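Local atomic coordinates of diol-dehydratase (Roseburia inulinivorans, PDB entry 5I2A), a protein that probably acts as a B12-independent, glycyl radical diol dehydratase, a lyase that dehydrates 1,2-propanediol. Residues L179-M190 with L207-I218; A522-D533 with S540-Y548. All blocks are in the same frame, centred on the assembly; numbering follows the deposited sequence. Where two conformers were deposited one is given.

Interaction 1. Residues L179-M190 with L207-I218; sequences LNGVKEKVRKEM and LESILISCDAVI
Lys-183 lies across helix 207-218 and touches it with every side-chain atom. Its CB rests on CD2 of Leu-211 at 3.7 Å, and CG, held beside the backbone N (chi1 -71°), touches both that methyl and CB of Cys-214. CD comes beside Asp-215 OD1. A bend at chi3 (-66°) turns CE toward OD1, and NZ closes a salt bridge to Asp-215 OD1 at 2.6 Å, meeting that oxygen on its syn lone pair. The two side chains meet roughly at a right angle. A water accepts from Lys-183 NZ and, in the conformer given, from Arg-187 NH2, and donates to Asp-215 OD2, so both carboxylate oxygens are engaged; the lysine would favour the ionised acid. In that same conformer the Arg-187 guanidinium is flat over Leu-211, whose CD2 stands 4.1 Å above the centre of one face, while the water lies at the edge in its plane.

The segments form an antiparallel helix pair, with axes approaching to 9.7 Å at an angle of 165°, and their packing is knobs-into-holes: Lys-183 fits among Leu-211, Cys-214, Asp-215 and Ile-218, and Leu-211 among Lys-183, Val-186, Arg-187 and Met-190. Away from these charged groups the contact is apolar. Val-186 points CG2 at CG2 of Ile-210 (3.6 Å) and CG1 at the carbonyl of Leu-207. Toward the C-terminal end of helix 171-190, the extended Met-190 runs antiparallel to the Leu-207 side chain, and its CE reaches CD1 of Leu-211 at 3.7 Å and the carboxylate of Glu-208. Toward the other end, Leu-179 CD1 abuts CB of Val-217 (3.7 Å). Ile-535 of helix 534-537 covers Val-186 and Ile-210 from outside the pair.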
loop_
_atom_site.group_PDB
_atom_site.type_symbol
_atom_site.label_atom_id
_atom_site.label_comp_id
_atom_site.label_asym_id
_atom_site.label_seq_id
_atom_site.Cartn_x
_atom_site.Cartn_y
_atom_site.Cartn_z
ATOM N N LEU A 179 12.678 -4.016 26.501
ATOM C CA LEU A 179 11.766 -4.389 25.432
ATOM C C LEU A 179 10.484 -4.956 26.045
ATOM O O LEU A 179 9.428 -4.927 25.430
ATOM C CB LEU A 179 12.410 -5.392 24.471
ATOM C CG LEU A 179 13.572 -4.819 23.648
ATOM C CD1 LEU A 179 14.081 -5.826 22.635
ATOM C CD2 LEU A 179 13.175 -3.512 22.953
ATOM N N ASN A 180 10.577 -5.460 27.273
ATOM C CA ASN A 180 9.380 -5.873 27.987
ATOM C C ASN A 180 8.447 -4.691 28.172
ATOM O O ASN A 180 7.248 -4.797 27.957
ATOM C CB ASN A 180 9.732 -6.479 29.338
ATOM C CG ASN A 180 8.540 -7.074 30.015
ATOM O OD1 ASN A 180 8.002 -8.086 29.564
ATOM N ND2 ASN A 180 8.105 -6.450 31.100
ATOM N N GLY A 181 9.022 -3.554 28.553
ATOM C CA GLY A 181 8.273 -2.327 28.679
ATOM C C GLY A 181 7.706 -1.822 27.358
ATOM O O GLY A 181 6.600 -1.286 27.326
ATOM N N VAL A 182 8.465 -1.965 26.274
ATOM C CA VAL A 182 7.973 -1.530 24.974
ATOM C C VAL A 182 6.764 -2.381 24.573
ATOM O O VAL A 182 5.763 -1.850 24.120
ATOM C CB VAL A 182 9.076 -1.595 23.887
ATOM C CG1 VAL A 182 8.491 -1.341 22.497
ATOM C CG2 VAL A 182 10.165 -0.575 24.201
ATOM N N LYS A 183 6.851 -3.688 24.785
ATOM C CA LYS A 183 5.739 -4.589 24.492
ATOM C C LYS A 183 4.501 -4.210 25.289
ATOM O O LYS A 183 3.385 -4.219 24.763
ATOM C CB LYS A 183 6.118 -6.035 24.787
ATOM C CG LYS A 183 7.108 -6.610 23.811
ATOM C CD LYS A 183 7.194 -8.111 23.937
ATOM C CE LYS A 183 7.772 -8.542 25.269
ATOM N NZ LYS A 183 7.707 -10.023 25.440
ATOM N N GLU A 184 4.702 -3.852 26.553
ATOM C CA GLU A 184 3.574 -3.456 27.380
ATOM C C GLU A 184 2.933 -2.174 26.857
ATOM O O GLU A 184 1.724 -2.019 26.898
ATOM C CB GLU A 184 3.994 -3.280 28.842
ATOM C CG GLU A 184 2.818 -3.382 29.819
ATOM C CD GLU A 184 1.718 -4.342 29.342
ATOM O OE1 GLU A 184 1.992 -5.563 29.226
ATOM O OE2 GLU A 184 0.582 -3.872 29.070
ATOM N N LYS A 185 3.752 -1.252 26.379
ATOM C CA LYS A 185 3.253 -0.038 25.741
ATOM C C LYS A 185 2.408 -0.396 24.507
ATOM O O LYS A 185 1.355 0.176 24.272
ATOM C CB LYS A 185 4.432 0.848 25.361
ATOM C CG LYS A 185 4.136 2.201 24.729
ATOM C CD LYS A 185 5.461 2.989 24.691
ATOM C CE LYS A 185 5.434 4.194 23.764
ATOM N NZ LYS A 185 6.784 4.825 23.715
ATOM N N VAL A 186 2.883 -1.364 23.740
ATOM C CA VAL A 186 2.169 -1.812 22.557
ATOM C C VAL A 186 0.828 -2.427 22.946
ATOM O O VAL A 186 -0.209 -2.081 22.379
ATOM C CB VAL A 186 3.012 -2.821 21.760
ATOM C CG1 VAL A 186 2.174 -3.506 20.661
ATOM C CG2 VAL A 186 4.219 -2.115 21.164
ATOM N N ARG A 187 0.852 -3.320 23.932
ATOM C CA ARG A 187 -0.365 -3.979 24.380
ATOM C C ARG A 187 -1.362 -2.975 24.940
ATOM O O ARG A 187 -2.559 -3.108 24.729
ATOM C CB ARG A 187 -0.038 -5.064 25.409
ATOM C CG ARG A 187 0.754 -6.197 24.783
ATOM C CD ARG A 187 0.671 -7.497 25.550
ATOM N NE ARG A 187 1.265 -8.590 24.783
ATOM C CZ ARG A 187 2.518 -9.007 24.931
ATOM N NH1 ARG A 187 3.304 -8.420 25.826
ATOM N NH2 ARG A 187 2.981 -10.012 24.200
ATOM N N LYS A 188 -0.872 -1.947 25.618
ATOM C CA LYS A 188 -1.758 -0.911 26.109
ATOM C C LYS A 188 -2.400 -0.133 24.946
ATOM O O LYS A 188 -3.575 0.227 25.018
ATOM C CB LYS A 188 -1.037 0.049 27.038
ATOM C CG LYS A 188 -2.004 0.881 27.869
ATOM C CD LYS A 188 -2.120 0.321 29.289
ATOM C CE LYS A 188 -3.455 0.667 29.952
ATOM N NZ LYS A 188 -4.499 -0.378 29.747
ATOM N N GLU A 189 -1.652 0.113 23.874
ATOM C CA GLU A 189 -2.238 0.807 22.722
ATOM C C GLU A 189 -3.261 -0.090 22.011
ATOM O O GLU A 189 -4.279 0.388 21.515
ATOM C CB GLU A 189 -1.156 1.256 21.742
ATOM C CG GLU A 189 -1.703 1.985 20.534
ATOM C CD GLU A 189 -2.390 3.289 20.910
ATOM O OE1 GLU A 189 -1.965 3.922 21.898
ATOM O OE2 GLU A 189 -3.354 3.672 20.226
ATOM N N MET A 190 -2.992 -1.393 21.981
ATOM C CA MET A 190 -3.931 -2.351 21.401
ATOM C C MET A 190 -5.327 -2.256 22.025
ATOM O O MET A 190 -6.339 -2.450 21.343
ATOM C CB MET A 190 -3.397 -3.765 21.560
ATOM C CG MET A 190 -2.270 -4.104 20.607
ATOM S SD MET A 190 -1.722 -5.795 20.883
ATOM C CE MET A 190 -0.728 -6.069 19.413
ATOM N N LEU A 207 1.070 -3.312 15.170
ATOM C CA LEU A 207 1.325 -3.517 16.596
ATOM C C LEU A 207 1.739 -4.973 16.887
ATOM O O LEU A 207 2.662 -5.195 17.655
ATOM C CB LEU A 207 0.102 -3.113 17.435
ATOM C CG LEU A 207 -0.272 -1.618 17.380
ATOM C CD1 LEU A 207 -1.491 -1.282 18.229
ATOM C CD2 LEU A 207 0.907 -0.739 17.800
ATOM N N GLU A 208 1.086 -5.957 16.266
ATOM C CA GLU A 208 1.485 -7.354 16.472
ATOM C C GLU A 208 2.891 -7.588 15.951
ATOM O O GLU A 208 3.654 -8.348 16.537
ATOM C CB GLU A 208 0.537 -8.335 15.779
ATOM C CG GLU A 208 -0.912 -8.250 16.209
ATOM C CD GLU A 208 -1.218 -9.043 17.460
ATOM O OE1 GLU A 208 -0.269 -9.497 18.144
ATOM O OE2 GLU A 208 -2.425 -9.220 17.750
ATOM N N SER A 209 3.213 -6.947 14.831
ATOM C CA SER A 209 4.545 -7.029 14.239
ATOM C C SER A 209 5.628 -6.512 15.184
ATOM O O SER A 209 6.728 -7.051 15.227
ATOM C CB SER A 209 4.601 -6.240 12.931
ATOM O OG SER A 209 3.767 -6.844 11.965
ATOM N N ILE A 210 5.318 -5.460 15.928
ATOM C CA ILE A 210 6.264 -4.961 16.915
ATOM C C ILE A 210 6.521 -6.010 18.002
ATOM O O ILE A 210 7.669 -6.255 18.370
ATOM C CB ILE A 210 5.782 -3.660 17.558
ATOM C CG1 ILE A 210 5.755 -2.533 16.518
ATOM C CG2 ILE A 210 6.679 -3.292 18.752
ATOM C CD1 ILE A 210 5.187 -1.179 17.051
ATOM N N LEU A 211 5.456 -6.637 18.502
ATOM C CA LEU A 211 5.597 -7.650 19.549
ATOM C C LEU A 211 6.541 -8.764 19.091
ATOM O O LEU A 211 7.474 -9.147 19.794
ATOM C CB LEU A 211 4.225 -8.232 19.937
ATOM C CG LEU A 211 3.249 -7.278 20.634
ATOM C CD1 LEU A 211 1.966 -8.002 21.029
ATOM C CD2 LEU A 211 3.899 -6.618 21.846
ATOM N N ILE A 212 6.303 -9.257 17.888
ATOM C CA ILE A 212 7.131 -10.292 17.309
ATOM C C ILE A 212 8.591 -9.827 17.190
ATOM O O ILE A 212 9.512 -10.568 17.535
ATOM C CB ILE A 212 6.577 -10.723 15.945
ATOM C CG1 ILE A 212 5.237 -11.439 16.155
ATOM C CG2 ILE A 212 7.563 -11.638 15.220
ATOM C CD1 ILE A 212 4.410 -11.611 14.906
ATOM N N SER A 213 8.794 -8.591 16.746
ATOM C CA SER A 213 10.146 -8.067 16.578
ATOM C C SER A 213 10.853 -7.895 17.930
ATOM O O SER A 213 12.042 -8.156 18.047
ATOM C CB SER A 213 10.122 -6.730 15.817
ATOM O OG SER A 213 9.495 -6.876 14.553
ATOM N N CYS A 214 10.127 -7.444 18.944
ATOM C CA CYS A 214 10.730 -7.309 20.259
ATOM C C CYS A 214 11.131 -8.679 20.818
ATOM O O CYS A 214 12.242 -8.845 21.332
ATOM C CB CYS A 214 9.784 -6.597 21.215
ATOM S SG CYS A 214 9.650 -4.834 20.908
ATOM N N ASP A 215 10.252 -9.667 20.686
ATOM C CA ASP A 215 10.566 -11.008 21.171
ATOM C C ASP A 215 11.727 -11.647 20.395
ATOM O O ASP A 215 12.501 -12.411 20.965
ATOM C CB ASP A 215 9.327 -11.902 21.128
ATOM C CG ASP A 215 8.350 -11.581 22.253
ATOM O OD1 ASP A 215 8.811 -11.141 23.327
ATOM O OD2 ASP A 215 7.128 -11.754 22.068
ATOM N N ALA A 216 11.866 -11.311 19.114
ATOM C CA ALA A 216 13.003 -11.769 18.324
ATOM C C ALA A 216 14.349 -11.258 18.877
ATOM O O ALA A 216 15.335 -11.981 18.913
ATOM C CB ALA A 216 12.840 -11.337 16.878
ATOM N N VAL A 217 14.385 -10.003 19.295
ATOM C CA VAL A 217 15.614 -9.438 19.829
ATOM C C VAL A 217 15.918 -10.057 21.204
ATOM O O VAL A 217 17.067 -10.308 21.535
ATOM C CB VAL A 217 15.525 -7.911 19.944
ATOM C CG1 VAL A 217 16.796 -7.337 20.572
ATOM C CG2 VAL A 217 15.258 -7.283 18.564
ATOM N N ILE A 218 14.879 -10.300 21.995
ATOM C CA ILE A 218 15.046 -10.926 23.293
ATOM C C ILE A 218 15.621 -12.314 23.097
ATOM O O ILE A 218 16.593 -12.700 23.751
ATOM C CB ILE A 218 13.727 -11.005 24.062
ATOM C CG1 ILE A 218 13.269 -9.595 24.430
ATOM C CG2 ILE A 218 13.885 -11.897 25.302
ATOM C CD1 ILE A 218 11.857 -9.498 24.976
HETATM O O HOH W 1 5.303 -11.705 24.132
#

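Interaction 2. Residues A522-D533 with S540-Y548; sequences APLPFESCLVDD and SAQEGGAIY
Gln-542 reaches across to the start of helix 525-529 and binds it with both ends of its amide. OE1 accepts from Leu-524 N at 2.8 Å, the donor standing above the carbonyl plane rather than on a lone pair. NE2 donates to Glu-527 OE1 at 3.2 Å, with that oxygen in the plane of the amide but approached from above the carboxylate plane, the two planes being 68° apart. The bend of Gln-542 at chi2 (66°) brings the amide against the Leu-524 side chain, which crosses it at about a right angle. Beside it Ser-528 OG takes an almost straight bond from Ala-541 N (2.8 Å, 172°) and donates its own hydrogen bond to Leu-524 O, so the hydroxyl ties the loop to the first turn of the helix. Pro-523 CB closes this buried end against Ser-540 OG at 3.4 Å; that hydroxyl and Ser-540 N both donate to Glu-543 OE1, which braces the turn.

The other end is more open and held mainly by backbone. Asp-533 N, after a cis peptide, donates to Gly-545 O at 2.8 Å, and Ile-547 N to Asp-532 O at 3.0 Å. Here Ile-547 lays CD1 against CB of Asp-532 (3.7 Å) and slants across the Asp-533 side chain, CD1 near OD2, all three residues partly exposed, while Asp-532 OD1 turns to Gln-170. The contact thus straps the loop between helix 534-537 and strand 548-556 to helix 525-529 and the residues on either side of it; the helix start is bound by Glu-279 of helix 262-279 and flanked by helices 49-63 and 200-233.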
loop_
_atom_site.group_PDB
_atom_site.type_symbol
_atom_site.label_atom_id
_atom_site.label_comp_id
_atom_site.label_asym_id
_atom_site.label_seq_id
_atom_site.Cartn_x
_atom_site.Cartn_y
_atom_site.Cartn_z
ATOM N N ALA A 522 9.126 -2.073 2.513
ATOM C CA ALA A 522 10.045 -2.264 3.631
ATOM C C ALA A 522 9.744 -1.441 4.897
ATOM O O ALA A 522 10.622 -0.732 5.382
ATOM C CB ALA A 522 11.492 -1.976 3.155
ATOM N N PRO A 523 8.515 -1.553 5.444
ATOM C CA PRO A 523 8.263 -0.976 6.768
ATOM C C PRO A 523 9.055 -1.751 7.818
ATOM O O PRO A 523 9.240 -2.953 7.668
ATOM C CB PRO A 523 6.759 -1.157 6.956
ATOM C CG PRO A 523 6.457 -2.433 6.196
ATOM C CD PRO A 523 7.390 -2.392 4.985
ATOM N N LEU A 524 9.537 -1.069 8.848
ATOM C CA LEU A 524 10.405 -1.698 9.833
ATOM C C LEU A 524 9.787 -1.614 11.206
ATOM O O LEU A 524 9.836 -0.577 11.849
ATOM C CB LEU A 524 11.778 -1.036 9.831
ATOM C CG LEU A 524 12.485 -0.952 8.484
ATOM C CD1 LEU A 524 13.811 -0.208 8.632
ATOM C CD2 LEU A 524 12.705 -2.357 7.911
ATOM N N PRO A 525 9.179 -2.708 11.661
ATOM C CA PRO A 525 8.517 -2.631 12.963
ATOM C C PRO A 525 9.478 -2.430 14.127
ATOM O O PRO A 525 9.079 -1.755 15.064
ATOM C CB PRO A 525 7.786 -3.976 13.077
ATOM C CG PRO A 525 8.302 -4.812 11.964
ATOM C CD PRO A 525 8.826 -3.917 10.910
ATOM N N PHE A 526 10.701 -2.957 14.084
ATOM C CA PHE A 526 11.543 -2.789 15.272
ATOM C C PHE A 526 12.102 -1.367 15.389
ATOM O O PHE A 526 11.981 -0.735 16.444
ATOM C CB PHE A 526 12.702 -3.801 15.346
ATOM C CG PHE A 526 13.396 -3.763 16.681
ATOM C CD1 PHE A 526 12.697 -4.124 17.834
ATOM C CD2 PHE A 526 14.697 -3.288 16.805
ATOM C CE1 PHE A 526 13.292 -4.048 19.092
ATOM C CE2 PHE A 526 15.311 -3.217 18.060
ATOM C CZ PHE A 526 14.602 -3.593 19.205
ATOM N N GLU A 527 12.704 -0.853 14.323
ATOM C CA GLU A 527 13.126 0.548 14.330
ATOM C C GLU A 527 11.944 1.487 14.652
ATOM O O GLU A 527 12.087 2.429 15.432
ATOM C CB GLU A 527 13.761 0.929 13.000
ATOM C CG GLU A 527 14.420 2.309 12.988
ATOM C CD GLU A 527 13.493 3.419 12.533
ATOM O OE1 GLU A 527 12.420 3.113 11.969
ATOM O OE2 GLU A 527 13.843 4.603 12.734
ATOM N N SER A 528 10.772 1.206 14.092
ATOM C CA SER A 528 9.616 2.085 14.299
ATOM C C SER A 528 9.152 2.148 15.759
ATOM O O SER A 528 8.746 3.210 16.234
ATOM C CB SER A 528 8.430 1.660 13.414
ATOM O OG SER A 528 8.725 1.834 12.042
ATOM N N CYS A 529 9.217 1.026 16.470
ATOM C CA CYS A 529 8.644 0.995 17.808
ATOM C C CYS A 529 9.467 1.852 18.762
ATOM O O CYS A 529 8.979 2.254 19.808
ATOM C CB CYS A 529 8.528 -0.441 18.347
ATOM S SG CYS A 529 10.047 -1.270 18.914
ATOM N N LEU A 530 10.702 2.159 18.375
ATOM C CA LEU A 530 11.556 3.012 19.196
ATOM C C LEU A 530 11.566 4.481 18.721
ATOM O O LEU A 530 12.441 5.265 19.094
ATOM C CB LEU A 530 12.972 2.440 19.218
ATOM C CG LEU A 530 13.080 0.986 19.676
ATOM C CD1 LEU A 530 14.526 0.532 19.653
ATOM C CD2 LEU A 530 12.460 0.843 21.076
ATOM N N VAL A 531 10.584 4.851 17.896
ATOM C CA VAL A 531 10.455 6.224 17.415
ATOM C C VAL A 531 9.007 6.716 17.574
ATOM O O VAL A 531 8.100 6.101 17.021
ATOM C CB VAL A 531 10.858 6.342 15.915
ATOM C CG1 VAL A 531 10.589 7.757 15.389
ATOM C CG2 VAL A 531 12.307 5.936 15.677
ATOM N N ASP A 532 8.787 7.809 18.312
ATOM C CA ASP A 532 7.453 8.420 18.381
ATOM C C ASP A 532 7.075 8.965 17.002
ATOM O O ASP A 532 7.919 9.563 16.341
ATOM C CB ASP A 532 7.395 9.571 19.382
ATOM C CG ASP A 532 7.725 9.154 20.802
ATOM O OD1 ASP A 532 7.637 7.960 21.140
ATOM O OD2 ASP A 532 8.061 10.056 21.579
ATOM N N ASP A 533 5.822 8.827 16.575
ATOM C CA ASP A 533 4.701 8.286 17.344
ATOM C C ASP A 533 4.142 7.026 16.697
ATOM O O ASP A 533 2.921 6.888 16.543
ATOM C CB ASP A 533 3.571 9.316 17.433
ATOM C CG ASP A 533 3.410 9.908 18.819
ATOM O OD1 ASP A 533 3.766 9.238 19.811
ATOM O OD2 ASP A 533 2.922 11.050 18.907
ATOM N N SER A 540 4.349 2.404 10.576
ATOM C CA SER A 540 5.790 2.430 10.623
ATOM C C SER A 540 6.346 3.819 10.350
ATOM O O SER A 540 5.667 4.697 9.800
ATOM C CB SER A 540 6.365 1.437 9.603
ATOM O OG SER A 540 6.251 1.944 8.294
ATOM N N ALA A 541 7.598 4.008 10.729
ATOM C CA ALA A 541 8.286 5.257 10.474
ATOM C C ALA A 541 8.420 5.475 8.972
ATOM O O ALA A 541 8.531 6.606 8.500
ATOM C CB ALA A 541 9.666 5.248 11.141
ATOM N N GLN A 542 8.418 4.378 8.222
ATOM C CA GLN A 542 8.610 4.451 6.783
ATOM C C GLN A 542 7.321 4.916 6.083
ATOM O O GLN A 542 7.353 5.273 4.911
ATOM C CB GLN A 542 9.074 3.098 6.235
ATOM C CG GLN A 542 10.458 2.644 6.744
ATOM C CD GLN A 542 10.479 2.351 8.237
ATOM O OE1 GLN A 542 9.588 1.688 8.762
ATOM N NE2 GLN A 542 11.489 2.865 8.927
ATOM N N GLU A 543 6.211 4.934 6.829
ATOM C CA GLU A 543 4.893 5.330 6.316
ATOM C C GLU A 543 4.363 6.676 6.817
ATOM O O GLU A 543 3.319 7.119 6.366
ATOM C CB GLU A 543 3.845 4.266 6.675
ATOM C CG GLU A 543 4.053 2.961 5.964
ATOM C CD GLU A 543 3.261 1.852 6.597
ATOM O OE1 GLU A 543 3.654 1.381 7.686
ATOM O OE2 GLU A 543 2.236 1.464 6.009
ATOM N N GLY A 544 5.050 7.306 7.766
ATOM C CA GLY A 544 4.569 8.557 8.333
ATOM C C GLY A 544 4.295 8.522 9.835
ATOM O O GLY A 544 3.814 9.496 10.401
ATOM N N GLY A 545 4.610 7.409 10.487
ATOM C CA GLY A 545 4.445 7.300 11.928
ATOM C C GLY A 545 5.255 8.251 12.814
ATOM O O GLY A 545 4.828 8.566 13.933
ATOM N N ALA A 546 6.417 8.697 12.341
ATOM C CA ALA A 546 7.267 9.603 13.126
ATOM C C ALA A 546 6.618 10.962 13.278
ATOM O O ALA A 546 5.906 11.427 12.386
ATOM C CB ALA A 546 8.653 9.778 12.481
ATOM N N ILE A 547 6.896 11.617 14.394
ATOM C CA ILE A 547 6.422 12.977 14.594
ATOM C C ILE A 547 7.052 13.920 13.576
ATOM O O ILE A 547 6.367 14.709 12.959
ATOM C CB ILE A 547 6.718 13.466 16.013
ATOM C CG1 ILE A 547 5.911 12.633 17.013
ATOM C CG2 ILE A 547 6.396 14.968 16.146
ATOM C CD1 ILE A 547 6.219 12.979 18.456
ATOM N N TYR A 548 8.359 13.816 13.383
ATOM C CA TYR A 548 9.048 14.707 12.458
ATOM C C TYR A 548 9.508 13.918 11.247
ATOM O O TYR A 548 10.097 12.844 11.378
ATOM C CB TYR A 548 10.235 15.404 13.149
ATOM C CG TYR A 548 9.770 16.275 14.283
ATOM C CD1 TYR A 548 9.025 17.416 14.028
ATOM C CD2 TYR A 548 10.037 15.947 15.604
ATOM C CE1 TYR A 548 8.563 18.214 15.045
ATOM C CE2 TYR A 548 9.570 16.754 16.650
ATOM C CZ TYR A 548 8.832 17.884 16.353
ATOM O OH TYR A 548 8.345 18.698 17.350
#

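How the interactions relate
Interaction 1 comes first along the chain and closes before interaction 2 opens, yet their centres lie only 14 Å apart, on the same side of the chain's centre and within the pyruvate formate lyase-like region. Helix 200-233 joins them: it packs on both helix 171-190 and helix 525-529, Ile-210 and Val-217 touching each. Ile-210 CG2 is 3.4 Å from Cys-529 CB, Ser-213 OG lies near Pro-525, and Val-217 CG2 touches the Phe-526 ring. Moving inward, the layers therefore run from the antiparallel helix pair, through the short helix, to the loop that leads into strand 548-556, connecting peripheral helices with a mixed sheet.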